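Local atomic coordinates of metallo-beta-lactamase (Serratia marcescens, PDB entry 3VQZ), a protein that probably hydrolyses the amide bond of beta-lactam antibiotics, as a zinc-dependent metallo-beta-lactamase (EC 3.5.2.6). Residues 70-75 with 149-154; 173-178 with 213-218; 177-182 with 250-255. All coordinates share one frame; numbering follows the deposited sequence.

In the fold
From the N terminus, the chain first lays down five strands of the seven-stranded sheet, 12-15 to 65-69. The loop after strand 65-69 meets residues 149-154 in contact 1, closing a loop of 73 residues that holds the sheet's other two strands and tying this sheet to the five-stranded one. Contact 2 opens only after contact 1 has closed. It joins the ends of neighbouring strands 166-173 and 210-213, with helix 190-204 in the intervening loop. Contact 3 begins in the same loop, sharing T177 and A178, but spans farther, to helix 241-260. Contacts 1 and 2 touch through H72 and D174 and through H150 and T177, and all three contacts reach the bound sulfanylacetic acid.

Contact 1: residues 70-75 with 149-154. With ZN (zinc ion), chain B; NA (sodium ion), chain D; MCR (sulfanylacetic acid), chain F.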
loop_
_atom_site.group_PDB
_atom_site.type_symbol
_atom_site.label_atom_id
_atom_site.label_comp_id
_atom_site.label_asym_id
_atom_site.label_seq_id
_atom_site.Cartn_x
_atom_site.Cartn_y
_atom_site.Cartn_z
ATOM N N SER A 70 0.383 -6.658 1.999
ATOM C CA SER A 70 -0.807 -5.862 2.279
ATOM C C SER A 70 -0.465 -4.704 3.192
ATOM O O SER A 70 0.115 -4.915 4.256
ATOM C CB SER A 70 -1.880 -6.731 2.938
ATOM O OG SER A 70 -2.969 -5.943 3.403
ATOM N N THR A 71 -0.818 -3.490 2.766
ATOM C CA THR A 71 -0.655 -2.285 3.579
ATOM C C THR A 71 -1.656 -2.347 4.729
ATOM O O THR A 71 -1.267 -2.531 5.897
ATOM C CB THR A 71 -0.847 -0.989 2.758
ATOM O OG1 THR A 71 -2.118 -0.992 2.073
ATOM C CG2 THR A 71 0.295 -0.829 1.742
ATOM N N HIS A 72 -2.942 -2.249 4.395
ATOM C CA HIS A 72 -4.006 -2.410 5.382
ATOM C C HIS A 72 -5.215 -3.083 4.796
ATOM O O HIS A 72 -5.453 -3.046 3.580
ATOM C CB HIS A 72 -4.344 -1.085 6.075
ATOM C CG HIS A 72 -5.150 -0.115 5.229
ATOM N ND1 HIS A 72 -4.579 0.778 4.406
ATOM C CD2 HIS A 72 -6.531 0.103 5.142
ATOM C CE1 HIS A 72 -5.538 1.525 3.812
ATOM N NE2 HIS A 72 -6.725 1.109 4.256
ATOM N N SER A 73 -5.993 -3.709 5.672
ATOM C CA SER A 73 -7.085 -4.588 5.262
ATOM C C SER A 73 -8.444 -3.903 5.153
ATOM O O SER A 73 -9.378 -4.271 5.875
ATOM C CB SER A 73 -7.182 -5.762 6.244
ATOM O OG SER A 73 -7.178 -5.287 7.578
ATOM N N HIS A 74 -8.545 -2.911 4.269
ATOM C CA HIS A 74 -9.830 -2.363 3.843
ATOM C C HIS A 74 -10.095 -2.842 2.449
ATOM O O HIS A 74 -9.152 -3.178 1.715
ATOM C CB HIS A 74 -9.839 -0.840 3.879
ATOM C CG HIS A 74 -9.920 -0.267 5.268
ATOM N ND1 HIS A 74 -9.464 0.957 5.568
ATOM C CD2 HIS A 74 -10.416 -0.805 6.457
ATOM C CE1 HIS A 74 -9.667 1.205 6.882
ATOM N NE2 HIS A 74 -10.241 0.124 7.422
ATOM N N GLU A 75 -11.375 -2.862 2.071
ATOM C CA GLU A 75 -11.835 -3.500 0.826
ATOM C C GLU A 75 -11.197 -2.929 -0.437
ATOM O O GLU A 75 -11.036 -3.642 -1.423
ATOM C CB GLU A 75 -13.363 -3.407 0.708
ATOM C CG GLU A 75 -13.876 -1.975 0.527
ATOM C CD GLU A 75 -15.399 -1.857 0.503
ATOM O OE1 GLU A 75 -16.080 -2.788 0.012
ATOM O OE2 GLU A 75 -15.917 -0.812 0.965
ATOM N N GLY A 149 -3.065 2.707 13.081
ATOM C CA GLY A 149 -3.925 3.866 13.341
ATOM C C GLY A 149 -5.113 3.947 12.398
ATOM O O GLY A 149 -6.256 4.032 12.846
ATOM N N HIS A 150 -4.849 3.955 11.091
ATOM C CA HIS A 150 -5.911 3.880 10.103
ATOM C C HIS A 150 -6.501 2.493 10.175
ATOM O O HIS A 150 -7.709 2.326 10.051
ATOM C CB HIS A 150 -5.391 4.215 8.708
ATOM C CG HIS A 150 -6.443 4.120 7.624
ATOM N ND1 HIS A 150 -7.354 5.096 7.402
ATOM C CD2 HIS A 150 -6.712 3.114 6.699
ATOM C CE1 HIS A 150 -8.170 4.727 6.396
ATOM N NE2 HIS A 150 -7.769 3.519 5.957
ATOM N N THR A 151 -5.641 1.496 10.380
ATOM C CA THR A 151 -6.032 0.165 10.865
ATOM C C THR A 151 -4.954 -0.208 11.864
ATOM O O THR A 151 -3.885 0.399 11.884
ATOM C CB THR A 151 -6.030 -0.930 9.775
ATOM O OG1 THR A 151 -4.685 -1.147 9.321
ATOM C CG2 THR A 151 -6.909 -0.553 8.608
ATOM N N GLU A 152 -5.236 -1.219 12.676
ATOM C CA GLU A 152 -4.326 -1.670 13.709
ATOM C C GLU A 152 -3.112 -2.414 13.143
ATOM O O GLU A 152 -2.030 -2.400 13.743
ATOM C CB GLU A 152 -5.099 -2.572 14.681
ATOM C CG GLU A 152 -4.618 -2.490 16.122
ATOM C CD GLU A 152 -5.153 -3.629 16.992
ATOM O OE1 GLU A 152 -6.309 -4.068 16.769
ATOM O OE2 GLU A 152 -4.402 -4.094 17.883
ATOM N N GLY A 153 -3.275 -3.054 11.984
ATOM C CA GLY A 153 -2.181 -3.854 11.424
ATOM C C GLY A 153 -1.505 -3.245 10.206
ATOM O O GLY A 153 -0.844 -3.957 9.440
ATOM N N GLY A 154 -1.696 -1.934 10.015
ATOM C CA GLY A 154 -1.138 -1.201 8.883
ATOM C C GLY A 154 0.374 -1.350 8.792
ATOM O O GLY A 154 1.079 -1.192 9.795
HETATM ZN ZN ZN B . -8.446 2.294 4.450
HETATM NA NA NA D . -0.544 -4.986 6.720
HETATM O OXT MCR F . -7.257 6.537 3.322
HETATM C C MCR F . -7.676 5.377 3.063
HETATM O O MCR F . -6.899 4.417 2.837
HETATM C CA MCR F . -9.179 5.158 3.011
HETATM S S2 MCR F . -9.564 3.380 2.927
HETATM O O HOH W 1 -3.152 -5.556 6.152
#
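H72, H74 and H150 grip one zinc ion, with H72 NE2 and H150 NE2 each 2.1 Å from the metal and H74 ND1 at 2.0 Å. Sulfur S2 of sulfanylacetic acid is the fourth ligand, 2.2 Å from the zinc. The three nitrogens crowd together because the metal holds them, not through hydrogen bonds. H150 turns the edge carrying CD2 toward the face of the H72 ring in a T-shaped pair, planes at 80°. Between the H74 and H150 rings the inclination is 75° and the approach oblique. The outer nitrogens fix the ring rotations from a second shell: H72 ND1 bonds to D174, H74 NE2 to D111 and H150 ND1 to the carbonyl of T177. H72 and H74 open the HXHXDH motif of metallo-beta-lactamases, which D76 and H77 complete at the second zinc.

T151 fills the angle between H72 and H74. With OG1 between the backbone N and the carbonyl carbon (chi1 66°), CG2 stands beside the backbone N and over the face of H74, a CH-pi contact 3.9 Å from the ring centroid. OG1 passes H72 CB at 3.3 Å toward its hydrogen-bonding partner N98. Behind the histidines a sodium ion links the two loops, with T71 O 2.7 Å and G153 O 2.9 Å from the metal. S70 O and a water that donates to S70 OG are further ligands. Beside it, G154 CA makes a CA-H...O contact with T71 O.

Residues 70-75 run from strand 65-69 of one sheet into helix 75-78, with H74 as N-cap, while 149-154 connect strands 140-146 and 155-163 of the other sheet; helix 99-104 packs against S70 and S73.

Contact 2: residues 173-178 with 213-218; sequences ADSLTA and AAHPEV. With ZN (zinc ion), chain C; MCR (sulfanylacetic acid), chain F.
S175 and H215 meet at the carboxylate of sulfanylacetic acid. S175 OG donates a hydrogen bond to ligand atom O at 2.6 Å, and the edge of the H215 ring brings CD2 to 3.1 Å from that same O. T177 OG1 takes the other carboxylate oxygen, donating to OXT at 2.7 Å, so the two hydroxyls hold the group at both oxygens. At the ligand's other end S2 lies 2.4 Å from the zinc ion that H215 NE2 binds at 2.0 Å. D76 and H77 complete this metal's shell.

One step out, water 2 lies in the plane of the H215 ring, at its edge. It donates to S175 OG at 3.0 Å and accepts from H215 N at 3.1 Å, linking the two loops where their side chains only graze. S175 OG stands beside its own backbone N, chi1 -53°, within reach of both water and ligand.

Farther back, A214 N bonds to A173 O at 3.0 Å with an N-H...O angle of 158°, and A173 and A213 form a parallel bridge. S27 holds this corner from outside: its OG bonds to A213 O, and its backbone pairs with A214. Loops at strand ends supplying metal ligands and groups that hold the bound thiol carboxylate are characteristic of the dinuclear zinc site of the metallo-beta-lactamase fold.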
loop_
_atom_site.group_PDB
_atom_site.type_symbol
_atom_site.label_atom_id
_atom_site.label_comp_id
_atom_site.label_asym_id
_atom_site.label_seq_id
_atom_site.Cartn_x
_atom_site.Cartn_y
_atom_site.Cartn_z
ATOM N N ALA A 173 3.667 3.768 0.923
ATOM C CA ALA A 173 3.147 4.347 2.152
ATOM C C ALA A 173 1.695 3.939 2.400
ATOM O O ALA A 173 0.796 4.249 1.608
ATOM C CB ALA A 173 3.290 5.863 2.128
ATOM N N ASP A 174 1.477 3.239 3.508
ATOM C CA ASP A 174 0.126 2.965 3.977
ATOM C C ASP A 174 -0.583 4.288 4.341
ATOM O O ASP A 174 0.074 5.327 4.582
ATOM C CB ASP A 174 0.193 2.023 5.176
ATOM C CG ASP A 174 -1.159 1.451 5.560
ATOM O OD1 ASP A 174 -2.078 1.378 4.707
ATOM O OD2 ASP A 174 -1.295 1.060 6.735
ATOM N N SER A 175 -1.912 4.249 4.362
ATOM C CA SER A 175 -2.733 5.415 4.727
ATOM C C SER A 175 -2.580 5.824 6.183
ATOM O O SER A 175 -2.576 4.980 7.088
ATOM C CB SER A 175 -4.204 5.134 4.461
ATOM O OG SER A 175 -4.367 4.697 3.135
ATOM N N LEU A 176 -2.472 7.131 6.387
ATOM C CA LEU A 176 -2.329 7.708 7.712
ATOM C C LEU A 176 -3.537 8.606 7.997
ATOM O O LEU A 176 -3.428 9.610 8.706
ATOM C CB LEU A 176 -1.023 8.519 7.785
ATOM C CG LEU A 176 0.274 7.785 7.426
ATOM C CD1 LEU A 176 1.462 8.748 7.480
ATOM C CD2 LEU A 176 0.495 6.585 8.349
ATOM N N THR A 177 -4.681 8.222 7.437
ATOM C CA THR A 177 -5.876 9.063 7.417
ATOM C C THR A 177 -6.868 8.739 8.542
ATOM O O THR A 177 -7.285 7.581 8.726
ATOM C CB THR A 177 -6.614 8.929 6.075
ATOM O OG1 THR A 177 -6.787 7.534 5.775
ATOM C CG2 THR A 177 -5.814 9.610 4.956
ATOM N N ALA A 178 -7.233 9.774 9.289
ATOM C CA ALA A 178 -8.286 9.666 10.290
ATOM C C ALA A 178 -9.640 9.788 9.589
ATOM O O ALA A 178 -10.298 10.830 9.666
ATOM C CB ALA A 178 -8.123 10.749 11.352
ATOM N N ALA A 213 1.803 6.285 -2.516
ATOM C CA ALA A 213 0.769 6.251 -1.488
ATOM C C ALA A 213 -0.323 5.275 -1.910
ATOM O O ALA A 213 -0.684 5.194 -3.108
ATOM C CB ALA A 213 0.211 7.642 -1.231
ATOM N N ALA A 214 -0.805 4.498 -0.937
ATOM C CA ALA A 214 -1.847 3.501 -1.181
ATOM C C ALA A 214 -3.001 4.120 -1.978
ATOM O O ALA A 214 -3.486 3.509 -2.937
ATOM C CB ALA A 214 -2.327 2.888 0.132
ATOM N N HIS A 215 -3.403 5.345 -1.609
ATOM C CA HIS A 215 -4.216 6.194 -2.502
ATOM C C HIS A 215 -3.299 7.075 -3.321
ATOM O O HIS A 215 -2.813 8.072 -2.820
ATOM C CB HIS A 215 -5.279 7.004 -1.736
ATOM C CG HIS A 215 -6.448 6.162 -1.256
ATOM N ND1 HIS A 215 -7.614 6.061 -1.950
ATOM C CD2 HIS A 215 -6.588 5.341 -0.130
ATOM C CE1 HIS A 215 -8.456 5.216 -1.299
ATOM N NE2 HIS A 215 -7.827 4.775 -0.184
ATOM N N PRO A 216 -3.057 6.710 -4.601
ATOM C CA PRO A 216 -1.966 7.263 -5.411
ATOM C C PRO A 216 -1.923 8.787 -5.482
ATOM O O PRO A 216 -0.837 9.352 -5.484
ATOM C CB PRO A 216 -2.202 6.639 -6.797
ATOM C CG PRO A 216 -3.643 6.264 -6.809
ATOM C CD PRO A 216 -3.895 5.797 -5.404
ATOM N N GLU A 217 -3.081 9.446 -5.489
ATOM C CA GLU A 217 -3.132 10.924 -5.555
ATOM C C GLU A 217 -2.590 11.617 -4.288
ATOM O O GLU A 217 -2.307 12.819 -4.300
ATOM C CB GLU A 217 -4.551 11.421 -5.911
ATOM C CG GLU A 217 -5.595 11.315 -4.792
ATOM C CD GLU A 217 -6.094 9.894 -4.506
ATOM O OE1 GLU A 217 -5.842 8.958 -5.288
ATOM O OE2 GLU A 217 -6.762 9.705 -3.473
ATOM N N VAL A 218 -2.429 10.855 -3.206
ATOM C CA VAL A 218 -1.892 11.416 -1.977
ATOM C C VAL A 218 -0.439 11.896 -2.183
ATOM O O VAL A 218 0.028 12.789 -1.471
ATOM C CB VAL A 218 -2.039 10.440 -0.786
ATOM C CG1 VAL A 218 -1.321 10.966 0.449
ATOM C CG2 VAL A 218 -3.525 10.204 -0.474
HETATM ZN ZN ZN C . -8.207 3.168 0.968
HETATM O OXT MCR F . -7.257 6.537 3.322
HETATM C C MCR F . -7.676 5.377 3.063
HETATM O O MCR F . -6.899 4.417 2.837
HETATM C CA MCR F . -9.179 5.158 3.011
HETATM S S2 MCR F . -9.564 3.380 2.927
HETATM O O HOH W 2 -3.039 6.551 1.192
#

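Contact 3: residues 177-182 with 250-255. With MCR (sulfanylacetic acid), chain F.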
loop_
_atom_site.group_PDB
_atom_site.type_symbol
_atom_site.label_atom_id
_atom_site.label_comp_id
_atom_site.label_asym_id
_atom_site.label_seq_id
_atom_site.Cartn_x
_atom_site.Cartn_y
_atom_site.Cartn_z
ATOM N N THR A 177 -4.681 8.222 7.437
ATOM C CA THR A 177 -5.876 9.063 7.417
ATOM C C THR A 177 -6.868 8.739 8.542
ATOM O O THR A 177 -7.285 7.581 8.726
ATOM C CB THR A 177 -6.614 8.929 6.075
ATOM O OG1 THR A 177 -6.787 7.534 5.775
ATOM C CG2 THR A 177 -5.814 9.610 4.956
ATOM N N ALA A 178 -7.233 9.774 9.289
ATOM C CA ALA A 178 -8.286 9.666 10.290
ATOM C C ALA A 178 -9.640 9.788 9.589
ATOM O O ALA A 178 -10.298 10.830 9.666
ATOM C CB ALA A 178 -8.123 10.749 11.352
ATOM N N VAL A 179 -10.006 8.734 8.862
ATOM C CA VAL A 179 -11.320 8.588 8.240
ATOM C C VAL A 179 -11.902 7.247 8.692
ATOM O O VAL A 179 -11.156 6.325 9.033
ATOM C CB VAL A 179 -11.289 8.672 6.678
ATOM C CG1 VAL A 179 -10.762 10.016 6.222
ATOM C CG2 VAL A 179 -10.475 7.543 6.044
ATOM N N SER A 180 -13.230 7.147 8.694
ATOM C CA SER A 180 -13.916 5.981 9.243
ATOM C C SER A 180 -15.331 5.842 8.679
ATOM O O SER A 180 -15.728 6.581 7.789
ATOM C CB SER A 180 -14.031 6.161 10.752
ATOM O OG SER A 180 -14.854 7.278 11.021
ATOM N N ALA A 181 -16.100 4.908 9.229
ATOM C CA ALA A 181 -17.553 4.927 9.065
ATOM C C ALA A 181 -18.104 6.196 9.723
ATOM O O ALA A 181 -17.507 6.715 10.671
ATOM C CB ALA A 181 -18.171 3.682 9.677
ATOM N N ASP A 182 -19.221 6.699 9.203
ATOM C CA ASP A 182 -19.880 7.911 9.719
ATOM C C ASP A 182 -20.159 7.916 11.228
ATOM O O ASP A 182 -20.137 8.968 11.863
ATOM C CB ASP A 182 -21.184 8.170 8.955
ATOM C CG ASP A 182 -20.944 8.546 7.495
ATOM O OD1 ASP A 182 -20.144 9.474 7.233
ATOM O OD2 ASP A 182 -21.563 7.923 6.608
ATOM N N ARG A 250 -1.451 14.474 9.895
ATOM C CA ARG A 250 -1.498 15.228 11.137
ATOM C C ARG A 250 -2.579 16.301 11.098
ATOM O O ARG A 250 -3.448 16.331 11.972
ATOM C CB ARG A 250 -0.132 15.846 11.452
ATOM C CG ARG A 250 -0.010 16.349 12.881
ATOM C CD ARG A 250 1.413 16.787 13.216
ATOM N NE ARG A 250 2.295 15.654 13.508
ATOM C CZ ARG A 250 3.373 15.328 12.800
ATOM N NH1 ARG A 250 3.730 16.048 11.748
ATOM N NH2 ARG A 250 4.112 14.288 13.159
ATOM N N LYS A 251 -2.540 17.154 10.076
ATOM C CA LYS A 251 -3.543 18.210 9.912
ATOM C C LYS A 251 -4.949 17.618 9.780
ATOM O O LYS A 251 -5.895 18.115 10.403
ATOM C CB LYS A 251 -3.176 19.131 8.742
ATOM C CG LYS A 251 -4.288 19.380 7.733
ATOM C CD LYS A 251 -4.809 20.802 7.759
ATOM C CE LYS A 251 -4.020 21.666 6.787
ATOM N NZ LYS A 251 -4.705 22.956 6.509
ATOM N N ARG A 252 -5.079 16.539 9.010
ATOM C CA ARG A 252 -6.370 15.867 8.874
ATOM C C ARG A 252 -6.925 15.326 10.208
ATOM O O ARG A 252 -8.111 15.464 10.481
ATOM C CB ARG A 252 -6.319 14.772 7.810
ATOM C CG ARG A 252 -7.635 14.043 7.629
ATOM C CD ARG A 252 -7.466 12.760 6.833
ATOM N NE ARG A 252 -7.447 12.973 5.380
ATOM C CZ ARG A 252 -8.476 13.434 4.670
ATOM N NH1 ARG A 252 -9.621 13.770 5.266
ATOM N NH2 ARG A 252 -8.362 13.565 3.355
ATOM N N LEU A 253 -6.071 14.728 11.034
ATOM C CA LEU A 253 -6.496 14.230 12.347
ATOM C C LEU A 253 -6.983 15.358 13.263
ATOM O O LEU A 253 -8.017 15.211 13.931
ATOM C CB LEU A 253 -5.372 13.467 13.041
ATOM C CG LEU A 253 -5.602 12.999 14.492
ATOM C CD1 LEU A 253 -6.713 11.958 14.616
ATOM C CD2 LEU A 253 -4.306 12.452 15.067
ATOM N N GLU A 254 -6.243 16.470 13.303
ATOM C CA GLU A 254 -6.649 17.608 14.139
ATOM C C GLU A 254 -8.030 18.112 13.702
ATOM O O GLU A 254 -8.887 18.384 14.541
ATOM C CB GLU A 254 -5.613 18.744 14.140
ATOM C CG GLU A 254 -4.157 18.344 14.423
ATOM C CD GLU A 254 -3.903 17.593 15.741
ATOM O OE1 GLU A 254 -4.836 17.358 16.550
ATOM O OE2 GLU A 254 -2.728 17.218 15.970
ATOM N N THR A 255 -8.239 18.197 12.388
ATOM C CA THR A 255 -9.529 18.579 11.807
ATOM C C THR A 255 -10.651 17.614 12.201
ATOM O O THR A 255 -11.718 18.041 12.631
ATOM C CB THR A 255 -9.423 18.692 10.271
ATOM O OG1 THR A 255 -8.459 19.699 9.945
ATOM C CG2 THR A 255 -10.769 19.041 9.628
HETATM O OXT MCR F . -7.257 6.537 3.322
HETATM C C MCR F . -7.676 5.377 3.063
HETATM O O MCR F . -6.899 4.417 2.837
HETATM C CA MCR F . -9.179 5.158 3.011
HETATM S S2 MCR F . -9.564 3.380 2.927
HETATM O O HOH W 3 -10.797 12.884 8.005
#
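R252 and T177 lie side by side with their side chains pointing the same way, so that the arginine runs along the methyl side of the threonine: T177 CG2 is 3.8 Å from R252 NE. V179 crosses obliquely and sets CG1 over one face of the guanidinium group, 4.0 Å from NH1. R252 starts out extended, with CG opposite the backbone N (chi1 -180°), then bends at chi3 (-83°), which turns the guanidinium alongside the T177 side chain, past CG2, to where V179 CG1 covers it. Its aliphatic part packs too, CD lying 3.9 Å from A178 N. The polar end is tied to the loop through water 3, which donates to A178 O at 2.7 Å and accepts from R252 NH1 at 3.1 Å.

A178 is the centre of an inverse gamma turn, closed by a weak bond from V179 N to T177 O. In the alpha-beta/beta-alpha sandwich of the family, helix 241-260 is an outer helix lying against helix 190-204 and the loop after strand 166-173; salt bridges of E254 with R197 and R250 with E204 join the two helices. Here A178 points its CB at helix 241-260, 3.8 Å from L253 CD1, a small apolar contact that L196 of helix 190-204 extends. L253 also packs on R197 and F200 of that helix.

T177 and V179 each divide their branches between helix and active site. While T177 CG2 and V179 CG1 face R252, the hydroxyl branch of T177 faces the site. V179 holds CG1 beside its backbone N (chi1 -61°), and CG2, the other branch, comes within 4.1 Å of ligand atom CA and packs against H150.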